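Chemosensory protein (Mamestra brassicae, PDB 1N8V) binds bromo-dodecanol within an all-helical fold and probably carries small hydrophobic chemical signals. Local coordinates at residues K3-Y8 with G40-E45; Q48-I51 with K57-E60; G65-I70 with K96-R101. One frame throughout, in Å; residues are numbered along the deposited sequence.

Contact 1 (K3-Y8 with G40-E45); sequences KYTDKY and GKELKE. With BDD (bromo-dodecanol), chain D.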
loop_
_atom_site.group_PDB
_atom_site.type_symbol
_atom_site.label_atom_id
_atom_site.label_comp_id
_atom_site.label_asym_id
_atom_site.label_seq_id
_atom_site.Cartn_x
_atom_site.Cartn_y
_atom_site.Cartn_z
ATOM N N LYS A 3 10.632 -13.110 -6.793
ATOM C CA LYS A 3 10.302 -11.734 -7.282
ATOM C C LYS A 3 8.820 -11.552 -7.526
ATOM O O LYS A 3 8.173 -12.414 -8.089
ATOM C CB LYS A 3 11.056 -11.437 -8.546
ATOM N N TYR A 4 8.256 -10.441 -7.056
ATOM C CA TYR A 4 6.843 -10.218 -7.287
ATOM C C TYR A 4 6.559 -10.008 -8.778
ATOM O O TYR A 4 7.373 -9.449 -9.528
ATOM C CB TYR A 4 6.314 -9.028 -6.492
ATOM C CG TYR A 4 6.525 -9.077 -4.993
ATOM C CD1 TYR A 4 6.660 -10.282 -4.296
ATOM C CD2 TYR A 4 6.632 -7.915 -4.286
ATOM C CE1 TYR A 4 6.854 -10.291 -2.912
ATOM C CE2 TYR A 4 6.837 -7.931 -2.940
ATOM C CZ TYR A 4 6.945 -9.098 -2.258
ATOM O OH TYR A 4 7.190 -9.060 -0.890
ATOM N N THR A 5 5.372 -10.438 -9.192
ATOM C CA THR A 5 4.955 -10.263 -10.571
ATOM C C THR A 5 4.922 -8.799 -10.949
ATOM O O THR A 5 4.541 -7.964 -10.154
ATOM C CB THR A 5 3.549 -10.913 -10.796
ATOM O OG1 THR A 5 3.179 -10.812 -12.190
ATOM C CG2 THR A 5 2.460 -10.192 -10.046
ATOM N N ASP A 6 5.270 -8.498 -12.202
ATOM C CA ASP A 6 5.159 -7.141 -12.705
ATOM C C ASP A 6 3.951 -6.993 -13.628
ATOM O O ASP A 6 3.786 -5.943 -14.262
ATOM C CB ASP A 6 6.425 -6.716 -13.460
ATOM C CG ASP A 6 6.704 -7.528 -14.706
ATOM O OD1 ASP A 6 5.896 -8.389 -15.104
ATOM O OD2 ASP A 6 7.772 -7.343 -15.324
ATOM N N LYS A 7 3.052 -7.976 -13.662
ATOM C CA LYS A 7 1.946 -7.917 -14.621
ATOM C C LYS A 7 0.918 -6.795 -14.389
ATOM O O LYS A 7 0.202 -6.410 -15.320
ATOM C CB LYS A 7 1.278 -9.289 -14.772
ATOM C CG LYS A 7 0.452 -9.712 -13.560
ATOM C CD LYS A 7 -0.114 -11.129 -13.780
ATOM C CE LYS A 7 -0.754 -11.688 -12.531
ATOM N NZ LYS A 7 -1.278 -13.068 -12.766
ATOM N N TYR A 8 0.843 -6.252 -13.169
ATOM C CA TYR A 8 -0.069 -5.159 -12.838
ATOM C C TYR A 8 0.660 -3.823 -12.730
ATOM O O TYR A 8 0.053 -2.812 -12.374
ATOM C CB TYR A 8 -0.803 -5.432 -11.517
ATOM C CG TYR A 8 -1.587 -6.713 -11.461
ATOM C CD1 TYR A 8 -2.648 -6.948 -12.327
ATOM C CD2 TYR A 8 -1.287 -7.687 -10.524
ATOM C CE1 TYR A 8 -3.376 -8.131 -12.256
ATOM C CE2 TYR A 8 -2.007 -8.854 -10.446
ATOM C CZ TYR A 8 -3.053 -9.070 -11.311
ATOM O OH TYR A 8 -3.792 -10.244 -11.244
ATOM N N GLY A 40 -5.926 -6.282 -6.141
ATOM C CA GLY A 40 -6.021 -6.101 -4.719
ATOM C C GLY A 40 -5.638 -7.347 -3.956
ATOM O O GLY A 40 -4.972 -7.275 -2.928
ATOM N N LYS A 41 -6.081 -8.488 -4.446
ATOM C CA LYS A 41 -5.768 -9.776 -3.836
ATOM C C LYS A 41 -4.251 -10.019 -3.903
ATOM O O LYS A 41 -3.644 -10.462 -2.939
ATOM C CB LYS A 41 -6.532 -10.889 -4.555
ATOM C CG LYS A 41 -6.414 -12.265 -3.928
ATOM C CD LYS A 41 -7.334 -13.233 -4.682
ATOM C CE LYS A 41 -7.317 -14.633 -4.098
ATOM N NZ LYS A 41 -6.032 -15.357 -4.297
ATOM N N GLU A 42 -3.643 -9.716 -5.050
ATOM C CA GLU A 42 -2.184 -9.880 -5.205
ATOM C C GLU A 42 -1.449 -8.980 -4.218
ATOM O O GLU A 42 -0.466 -9.408 -3.576
ATOM C CB GLU A 42 -1.768 -9.581 -6.655
ATOM C CG GLU A 42 -0.341 -9.994 -7.027
ATOM C CD GLU A 42 -0.181 -11.482 -7.317
ATOM O OE1 GLU A 42 -1.159 -12.143 -7.758
ATOM O OE2 GLU A 42 0.940 -12.001 -7.128
ATOM N N LEU A 43 -1.878 -7.722 -4.083
ATOM C CA LEU A 43 -1.251 -6.842 -3.122
ATOM C C LEU A 43 -1.415 -7.385 -1.706
ATOM O O LEU A 43 -0.453 -7.464 -0.946
ATOM C CB LEU A 43 -1.861 -5.428 -3.217
ATOM C CG LEU A 43 -1.400 -4.455 -2.130
ATOM C CD1 LEU A 43 0.127 -4.290 -2.107
ATOM C CD2 LEU A 43 -2.093 -3.096 -2.301
ATOM N N LYS A 44 -2.636 -7.752 -1.322
ATOM C CA LYS A 44 -2.889 -8.263 0.018
ATOM C C LYS A 44 -1.992 -9.457 0.366
ATOM O O LYS A 44 -1.465 -9.550 1.497
ATOM C CB LYS A 44 -4.372 -8.661 0.142
ATOM C CG LYS A 44 -4.763 -9.232 1.469
ATOM C CD LYS A 44 -6.185 -9.750 1.484
ATOM C CE LYS A 44 -6.422 -10.851 0.463
ATOM N NZ LYS A 44 -7.845 -11.315 0.373
ATOM N N GLU A 45 -1.780 -10.323 -0.616
ATOM C CA GLU A 45 -1.007 -11.544 -0.437
ATOM C C GLU A 45 0.500 -11.353 -0.366
ATOM O O GLU A 45 1.224 -12.281 0.009
ATOM C CB GLU A 45 -1.361 -12.543 -1.528
ATOM C CG GLU A 45 -2.798 -13.027 -1.394
ATOM C CD GLU A 45 -3.307 -13.874 -2.537
ATOM O OE1 GLU A 45 -2.677 -13.902 -3.616
ATOM O OE2 GLU A 45 -4.381 -14.480 -2.348
HETATM O O1 BDD D . 9.563 -0.797 3.106
HETATM C C1 BDD D . 8.326 -1.466 3.323
HETATM C C2 BDD D . 7.531 -1.436 2.019
HETATM C C3 BDD D . 6.050 -1.151 2.263
HETATM C C4 BDD D . 5.229 -1.228 0.981
HETATM C C5 BDD D . 5.347 -2.571 0.274
HETATM C C6 BDD D . 4.556 -2.648 -1.026
HETATM C C7 BDD D . 4.483 -4.086 -1.548
HETATM C C8 BDD D . 3.980 -4.176 -2.983
HETATM C C9 BDD D . 3.595 -5.599 -3.382
HETATM C C10 BDD D . 3.249 -5.696 -4.875
HETATM C C11 BDD D . 2.598 -7.013 -5.300
HETATM C C12 BDD D . 1.883 -6.935 -6.681
HETATM BR BR BDD D . 0.314 -6.438 -6.701
HETATM O O HOH W 1 3.694 -11.550 -7.149
#

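Contact 2 (Q48-I51 with K57-E60); sequences QDAI and KCTE. With BDD (bromo-dodecanol), chain D.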
loop_
_atom_site.group_PDB
_atom_site.type_symbol
_atom_site.label_atom_id
_atom_site.label_comp_id
_atom_site.label_asym_id
_atom_site.label_seq_id
_atom_site.Cartn_x
_atom_site.Cartn_y
_atom_site.Cartn_z
ATOM N N GLN A 48 2.527 -8.291 3.659
ATOM C CA GLN A 48 3.228 -8.669 4.887
ATOM C C GLN A 48 4.695 -9.008 4.592
ATOM O O GLN A 48 5.624 -8.555 5.310
ATOM C CB GLN A 48 2.570 -9.857 5.576
ATOM C CG GLN A 48 3.036 -10.055 6.993
ATOM C CD GLN A 48 2.702 -8.872 7.850
ATOM O OE1 GLN A 48 1.519 -8.583 8.067
ATOM N NE2 GLN A 48 3.715 -8.176 8.332
ATOM N N ASP A 49 4.913 -9.811 3.556
ATOM C CA ASP A 49 6.259 -10.204 3.154
ATOM C C ASP A 49 7.100 -8.965 2.861
ATOM O O ASP A 49 8.266 -8.866 3.269
ATOM C CB ASP A 49 6.221 -11.125 1.925
ATOM C CG ASP A 49 7.592 -11.573 1.487
ATOM O OD1 ASP A 49 8.200 -12.446 2.139
ATOM O OD2 ASP A 49 8.124 -11.073 0.479
ATOM N N ALA A 50 6.553 -8.001 2.137
ATOM C CA ALA A 50 7.308 -6.810 1.763
ATOM C C ALA A 50 7.698 -5.999 2.993
ATOM O O ALA A 50 8.763 -5.366 3.018
ATOM C CB ALA A 50 6.520 -5.974 0.801
ATOM N N ILE A 51 6.851 -6.003 4.010
ATOM C CA ILE A 51 7.154 -5.318 5.278
ATOM C C ILE A 51 8.294 -6.008 6.006
ATOM O O ILE A 51 9.176 -5.347 6.610
ATOM C CB ILE A 51 5.887 -5.299 6.181
ATOM C CG1 ILE A 51 4.840 -4.398 5.558
ATOM C CG2 ILE A 51 6.210 -4.852 7.632
ATOM C CD1 ILE A 51 5.252 -3.041 5.417
ATOM N N LYS A 57 11.798 -7.972 -2.792
ATOM C CA LYS A 57 11.288 -8.638 -3.987
ATOM C C LYS A 57 10.439 -7.733 -4.865
ATOM O O LYS A 57 9.846 -8.174 -5.844
ATOM C CB LYS A 57 10.480 -9.867 -3.559
ATOM C CG LYS A 57 11.259 -10.802 -2.685
ATOM C CD LYS A 57 10.327 -11.676 -1.858
ATOM C CE LYS A 57 11.068 -12.491 -0.812
ATOM N NZ LYS A 57 10.143 -13.272 0.059
ATOM N N CYS A 58 10.340 -6.464 -4.496
ATOM C CA CYS A 58 9.587 -5.500 -5.264
ATOM C C CYS A 58 10.304 -5.054 -6.523
ATOM O O CYS A 58 11.543 -4.906 -6.546
ATOM C CB CYS A 58 9.303 -4.260 -4.431
ATOM S SG CYS A 58 8.327 -4.552 -2.932
ATOM N N THR A 59 9.536 -4.786 -7.564
ATOM C CA THR A 59 10.082 -4.164 -8.764
ATOM C C THR A 59 10.338 -2.692 -8.467
ATOM O O THR A 59 9.860 -2.166 -7.469
ATOM C CB THR A 59 9.080 -4.254 -9.931
ATOM O OG1 THR A 59 7.900 -3.506 -9.603
ATOM C CG2 THR A 59 8.640 -5.695 -10.216
ATOM N N GLU A 60 11.107 -2.021 -9.320
ATOM C CA GLU A 60 11.364 -0.608 -9.130
ATOM C C GLU A 60 10.042 0.160 -9.169
ATOM O O GLU A 60 9.824 1.066 -8.357
ATOM C CB GLU A 60 12.361 -0.098 -10.171
ATOM C CG GLU A 60 13.783 -0.560 -9.895
ATOM C CD GLU A 60 14.798 -0.112 -10.936
ATOM O OE1 GLU A 60 14.411 0.281 -12.049
ATOM O OE2 GLU A 60 15.995 -0.178 -10.648
HETATM O O1 BDD D . 9.563 -0.797 3.106
HETATM C C1 BDD D . 8.326 -1.466 3.323
HETATM C C2 BDD D . 7.531 -1.436 2.019
HETATM C C3 BDD D . 6.050 -1.151 2.263
HETATM C C4 BDD D . 5.229 -1.228 0.981
HETATM C C5 BDD D . 5.347 -2.571 0.274
HETATM C C6 BDD D . 4.556 -2.648 -1.026
HETATM C C7 BDD D . 4.483 -4.086 -1.548
HETATM C C8 BDD D . 3.980 -4.176 -2.983
HETATM C C9 BDD D . 3.595 -5.599 -3.382
HETATM C C10 BDD D . 3.249 -5.696 -4.875
HETATM C C11 BDD D . 2.598 -7.013 -5.300
HETATM C C12 BDD D . 1.883 -6.935 -6.681
HETATM BR BR BDD D . 0.314 -6.438 -6.701
#

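Contact 3 (G65-I70 with K96-R101); sequences GAYRVI and KKYEDR. With BDD (bromo-dodecanol), chain E; BDD (bromo-dodecanol), chain D.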
loop_
_atom_site.group_PDB
_atom_site.type_symbol
_atom_site.label_atom_id
_atom_site.label_comp_id
_atom_site.label_asym_id
_atom_site.label_seq_id
_atom_site.Cartn_x
_atom_site.Cartn_y
_atom_site.Cartn_z
ATOM N N GLY A 65 5.762 3.208 -6.537
ATOM C CA GLY A 65 4.325 3.255 -6.309
ATOM C C GLY A 65 3.986 3.161 -4.830
ATOM O O GLY A 65 3.051 3.834 -4.368
ATOM N N ALA A 66 4.725 2.355 -4.071
ATOM C CA ALA A 66 4.453 2.230 -2.646
ATOM C C ALA A 66 4.648 3.567 -1.968
ATOM O O ALA A 66 3.782 4.002 -1.189
ATOM C CB ALA A 66 5.341 1.187 -2.006
ATOM N N TYR A 67 5.740 4.256 -2.301
ATOM C CA TYR A 67 5.968 5.556 -1.684
ATOM C C TYR A 67 4.919 6.578 -2.088
ATOM O O TYR A 67 4.490 7.377 -1.264
ATOM C CB TYR A 67 7.358 6.136 -1.927
ATOM C CG TYR A 67 7.470 7.415 -1.143
ATOM C CD1 TYR A 67 7.311 7.411 0.251
ATOM C CD2 TYR A 67 7.575 8.631 -1.784
ATOM C CE1 TYR A 67 7.337 8.577 0.969
ATOM C CE2 TYR A 67 7.609 9.804 -1.067
ATOM C CZ TYR A 67 7.510 9.775 0.310
ATOM O OH TYR A 67 7.535 10.974 1.001
ATOM N N ARG A 68 4.502 6.585 -3.352
ATOM C CA ARG A 68 3.452 7.478 -3.783
ATOM C C ARG A 68 2.150 7.276 -2.986
ATOM O O ARG A 68 1.533 8.227 -2.493
ATOM C CB ARG A 68 3.228 7.265 -5.279
ATOM C CG ARG A 68 2.046 7.983 -5.852
ATOM C CD ARG A 68 2.264 9.437 -6.130
ATOM N NE ARG A 68 1.081 9.944 -6.805
ATOM C CZ ARG A 68 0.085 10.583 -6.203
ATOM N NH1 ARG A 68 0.117 10.893 -4.913
ATOM N NH2 ARG A 68 -0.954 10.956 -6.914
ATOM N N VAL A 69 1.740 6.021 -2.840
ATOM C CA VAL A 69 0.515 5.698 -2.114
ATOM C C VAL A 69 0.652 6.046 -0.635
ATOM O O VAL A 69 -0.224 6.689 -0.050
ATOM C CB VAL A 69 0.138 4.208 -2.278
ATOM C CG1 VAL A 69 -0.968 3.839 -1.302
ATOM C CG2 VAL A 69 -0.282 3.906 -3.711
ATOM N N ILE A 70 1.776 5.664 -0.045
ATOM C CA ILE A 70 1.982 5.898 1.380
ATOM C C ILE A 70 2.007 7.393 1.712
ATOM O O ILE A 70 1.366 7.835 2.669
ATOM C CB ILE A 70 3.253 5.165 1.867
ATOM C CG1 ILE A 70 2.995 3.665 1.896
ATOM C CG2 ILE A 70 3.687 5.664 3.243
ATOM C CD1 ILE A 70 4.246 2.832 2.077
ATOM N N LYS A 96 7.676 5.443 11.407
ATOM C CA LYS A 96 8.323 6.732 11.557
ATOM C C LYS A 96 9.157 7.091 10.320
ATOM O O LYS A 96 9.169 8.244 9.893
ATOM C CB LYS A 96 9.148 6.802 12.826
ATOM C CG LYS A 96 9.735 8.197 13.024
ATOM C CD LYS A 96 10.308 8.423 14.397
ATOM C CE LYS A 96 10.601 9.911 14.657
ATOM N NZ LYS A 96 11.645 10.461 13.748
ATOM N N LYS A 97 9.803 6.115 9.707
ATOM C CA LYS A 97 10.597 6.385 8.518
ATOM C C LYS A 97 9.740 6.961 7.388
ATOM O O LYS A 97 10.144 7.934 6.744
ATOM C CB LYS A 97 11.335 5.139 8.038
ATOM C CG LYS A 97 12.533 4.775 8.895
ATOM C CD LYS A 97 13.170 3.457 8.419
ATOM C CE LYS A 97 14.461 3.132 9.177
ATOM N NZ LYS A 97 15.035 1.783 8.836
ATOM N N TYR A 98 8.575 6.386 7.135
ATOM C CA TYR A 98 7.719 6.892 6.049
ATOM C C TYR A 98 7.092 8.220 6.421
ATOM O O TYR A 98 6.983 9.120 5.568
ATOM C CB TYR A 98 6.625 5.887 5.683
ATOM C CG TYR A 98 7.051 4.823 4.679
ATOM C CD1 TYR A 98 7.345 5.158 3.371
ATOM C CD2 TYR A 98 7.102 3.482 5.034
ATOM C CE1 TYR A 98 7.717 4.196 2.445
ATOM C CE2 TYR A 98 7.477 2.514 4.124
ATOM C CZ TYR A 98 7.767 2.884 2.821
ATOM O OH TYR A 98 8.135 1.935 1.879
ATOM N N GLU A 99 6.684 8.384 7.677
ATOM C CA GLU A 99 6.093 9.658 8.094
ATOM C C GLU A 99 7.102 10.794 7.997
ATOM O O GLU A 99 6.744 11.925 7.609
ATOM C CB GLU A 99 5.520 9.564 9.501
ATOM C CG GLU A 99 4.279 8.678 9.602
ATOM C CD GLU A 99 3.803 8.476 11.024
ATOM O OE1 GLU A 99 4.578 8.860 11.948
ATOM O OE2 GLU A 99 2.702 7.923 11.221
ATOM N N ASP A 100 8.360 10.516 8.327
ATOM C CA ASP A 100 9.387 11.564 8.262
ATOM C C ASP A 100 9.596 11.990 6.805
ATOM O O ASP A 100 9.748 13.190 6.512
ATOM C CB ASP A 100 10.705 11.081 8.858
ATOM C CG ASP A 100 10.673 10.966 10.366
ATOM O OD1 ASP A 100 9.717 11.426 11.014
ATOM O OD2 ASP A 100 11.612 10.430 10.995
ATOM N N ARG A 101 9.570 11.024 5.890
ATOM C CA ARG A 101 9.730 11.329 4.456
ATOM C C ARG A 101 8.577 12.160 3.964
ATOM O O ARG A 101 8.775 13.133 3.239
ATOM C CB ARG A 101 9.807 10.046 3.632
ATOM C CG ARG A 101 11.083 9.358 3.788
ATOM C CD ARG A 101 11.667 9.645 5.116
ATOM N NE ARG A 101 12.953 9.036 5.352
ATOM C CZ ARG A 101 13.294 8.497 6.500
ATOM N NH1 ARG A 101 12.447 8.500 7.506
ATOM N NH2 ARG A 101 14.498 7.968 6.643
HETATM O O1 BDD E . 4.475 0.900 8.334
HETATM C C1 BDD E . 4.413 0.493 6.965
HETATM C C2 BDD E . 2.958 0.268 6.535
HETATM C C3 BDD E . 2.887 0.080 5.021
HETATM C C4 BDD E . 1.458 -0.045 4.486
HETATM C C5 BDD E . 1.339 0.631 3.114
HETATM C C6 BDD E . 0.740 -0.265 2.044
HETATM C C7 BDD E . 0.636 0.443 0.690
HETATM C C8 BDD E . 1.245 -0.374 -0.429
HETATM C C9 BDD E . 0.859 0.155 -1.804
HETATM C C10 BDD E . 1.487 -0.677 -2.925
HETATM C C11 BDD E . 1.725 0.070 -4.240
HETATM C C12 BDD E . 2.848 -0.536 -5.143
HETATM BR BR BDD E . 2.374 -0.339 -6.674
HETATM O O1 BDD D . 9.563 -0.797 3.106
HETATM C C1 BDD D . 8.326 -1.466 3.323
HETATM C C2 BDD D . 7.531 -1.436 2.019
HETATM C C3 BDD D . 6.050 -1.151 2.263
HETATM C C4 BDD D . 5.229 -1.228 0.981
HETATM C C5 BDD D . 5.347 -2.571 0.274
HETATM C C6 BDD D . 4.556 -2.648 -1.026
HETATM C C7 BDD D . 4.483 -4.086 -1.548
HETATM C C8 BDD D . 3.980 -4.176 -2.983
HETATM C C9 BDD D . 3.595 -5.599 -3.382
HETATM C C10 BDD D . 3.249 -5.696 -4.875
HETATM C C11 BDD D . 2.598 -7.013 -5.300
HETATM C C12 BDD D . 1.883 -6.935 -6.681
HETATM BR BR BDD D . 0.314 -6.438 -6.701
#

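Contact 1 (K3-Y8 with G40-E45)
The Tyr-8 ring meets Glu-42 with its edge, where Glu-42 CG lies in the ring plane 4.0 Å from Tyr-8 CE2. One face of the same ring is covered from within its own segment, by Lys-7 CG above the ring centre. Ring and carboxylate planes are turned 47° apart, and the two side chains cross at about a right angle. This is part of the wall of a bromo-dodecanol pocket in the all-helical chemosensory protein (A10/OS-D) fold. The N-terminal loop 3-8 runs past helix 38-53, and the bromine end of one bromo-dodecanol lies beside both. Glu-42 reaches out from the helix with CG anti to its backbone N, and the chain then bends at chi2. The bend leaves the aliphatic part on the ligand, with Glu-42 CG 3.6 Å from the bromine, and takes the carboxylate to Thr-5. There Thr-5 CG2 lies 3.8 Å from Glu-42 OE2. No direct hydrogen bond joins the segments. A water bridges them instead, accepting from Thr-5 N and donating to Glu-42 OE2. Thr-5 OG1, anti to the backbone N (chi1 -176°), accepts from Lys-7 N at 3.2 Å, with an N-H...O angle of 163°. This is an ST turn, closed within the loop. With an alanine here, Lys-7 N would probably lose its acceptor and the Glu-42 carboxylate the methyl beside it. Further along the alkyl chain, Tyr-4 leans on the ligand from the loop while Leu-43 touches it from the helix. Tyr-4 CD2 comes within 3.9 Å of ligand C9, and Leu-43 CD1 lies 3.9 Å from the same carbon.

Contact 2 (Q48-I51 with K57-E60)
Lys-57 reaches across to Asp-49 on helix 38-53 and forms a salt bridge. Its CG lies anti to the carbonyl carbon (chi1 -55°), and the chain beyond is extended. This carries NZ to the carboxylate. The grip is forked: Lys-57 NZ donates to Asp-49 OD1 at 3.0 Å and to Asp-49 OD2 at the same distance. Both oxygens are met on their syn side, with NZ 19° out of the carboxylate plane. The two side chains cross at about a right angle. Asp-49 OD2 also bonds to the hydroxyl of Tyr-4 and to Asn-53 ND2, which would help to fix the carboxylate.

Cys-58 comes next, with its sulfur near Ala-50 and the ligand. Cys-58 SG lies 4.4 Å from Ala-50 CB, a loose apolar contact. It is also 4.1 Å from ligand C7, while Ala-50 CB is 3.6 Å from that same carbon. Cys-58 SG and Ala-50 CB sit together against one side of the alkyl chain. The next helix residue, Ile-51, touches ligand C3 through CD1 at 3.8 Å. The sulfur of Cys-58 is bonded to Cys-55, which closes a short disulfide loop.

Thr-59 is the N-cap of helix 60-76, and its hydroxyl also bonds to Asp-9. The whole is a loop with an internal disulfide that joins helix 38-53 to the N-capped helix 60-76, and it forms part of the bromo-dodecanol pocket wall.

Contact 3 (G65-I70 with K96-R101)
Two helices of the ligand-binding helical fold meet here, 60-76 and the C-terminal 95-102. Their short segments cross at -74°, with axes 10.9 Å apart at closest approach. Tyr-98 fills the junction and lines the bromo-dodecanol pocket. Ile-70 lies over one face of its ring, offset toward the rim. The contact is a CH-pi interaction: Ile-70 CD1 is 3.7 Å from the Tyr-98 ring centroid and 16° off the ring normal. The other branch, Ile-70 CG2, packs near the root of the ring, 3.7 Å from Tyr-98 CD1. Both branches of Ile-70 rest on this one tyrosine, the two side chains crossing at about a right angle. Ile-70 CG1 meets the chain E ligand, 3.7 Å from its C5.

Tyr-67 meets Tyr-98 edge against edge. Tyr-67 CD1 lies 3.8 Å from Tyr-98 CD1, each near the plane of the other ring, and the two side chains slide past each other in opposite directions. Tyr-67 has CG anti to its backbone N (chi1 -176°), which sends the ring out along the flank of the C-terminal helix. There it reaches Arg-101 CB, 3.6 Å from Tyr-67 OH.

The backbone of Gly-65 and the methyl of Ala-66 lie against the ligands. Gly-65 C is close to C11 of the chain E ligand. Ala-66 CB touches the chain D ligand at its C4. The phenol end of Tyr-98 reaches the pocket, where its OH makes a weak hydrogen bond of 3.3 Å to O1 of the chain D ligand.

Overall arrangement
The three contacts follow one another along the chain without nesting. Contacts 1 and 2 share helix 38-53, and their centres are 10 Å apart. They touch: Tyr-4 joins the two, and its backbone N bonds to Lys-57 O. Contact 3 uses the next helix, 60-76, with helix 95-102. Its centre lies 14 Å from contact 2 and 19 Å from contact 1, which is on the opposite side of the chain's centre. It touches neither. One bromo-dodecanol touches all three, with its bromine at contact 1 and its hydroxyl at contact 3. The pocket is assembled from distant parts of the chain, consistent with the conformational change this protein undergoes on ligand binding.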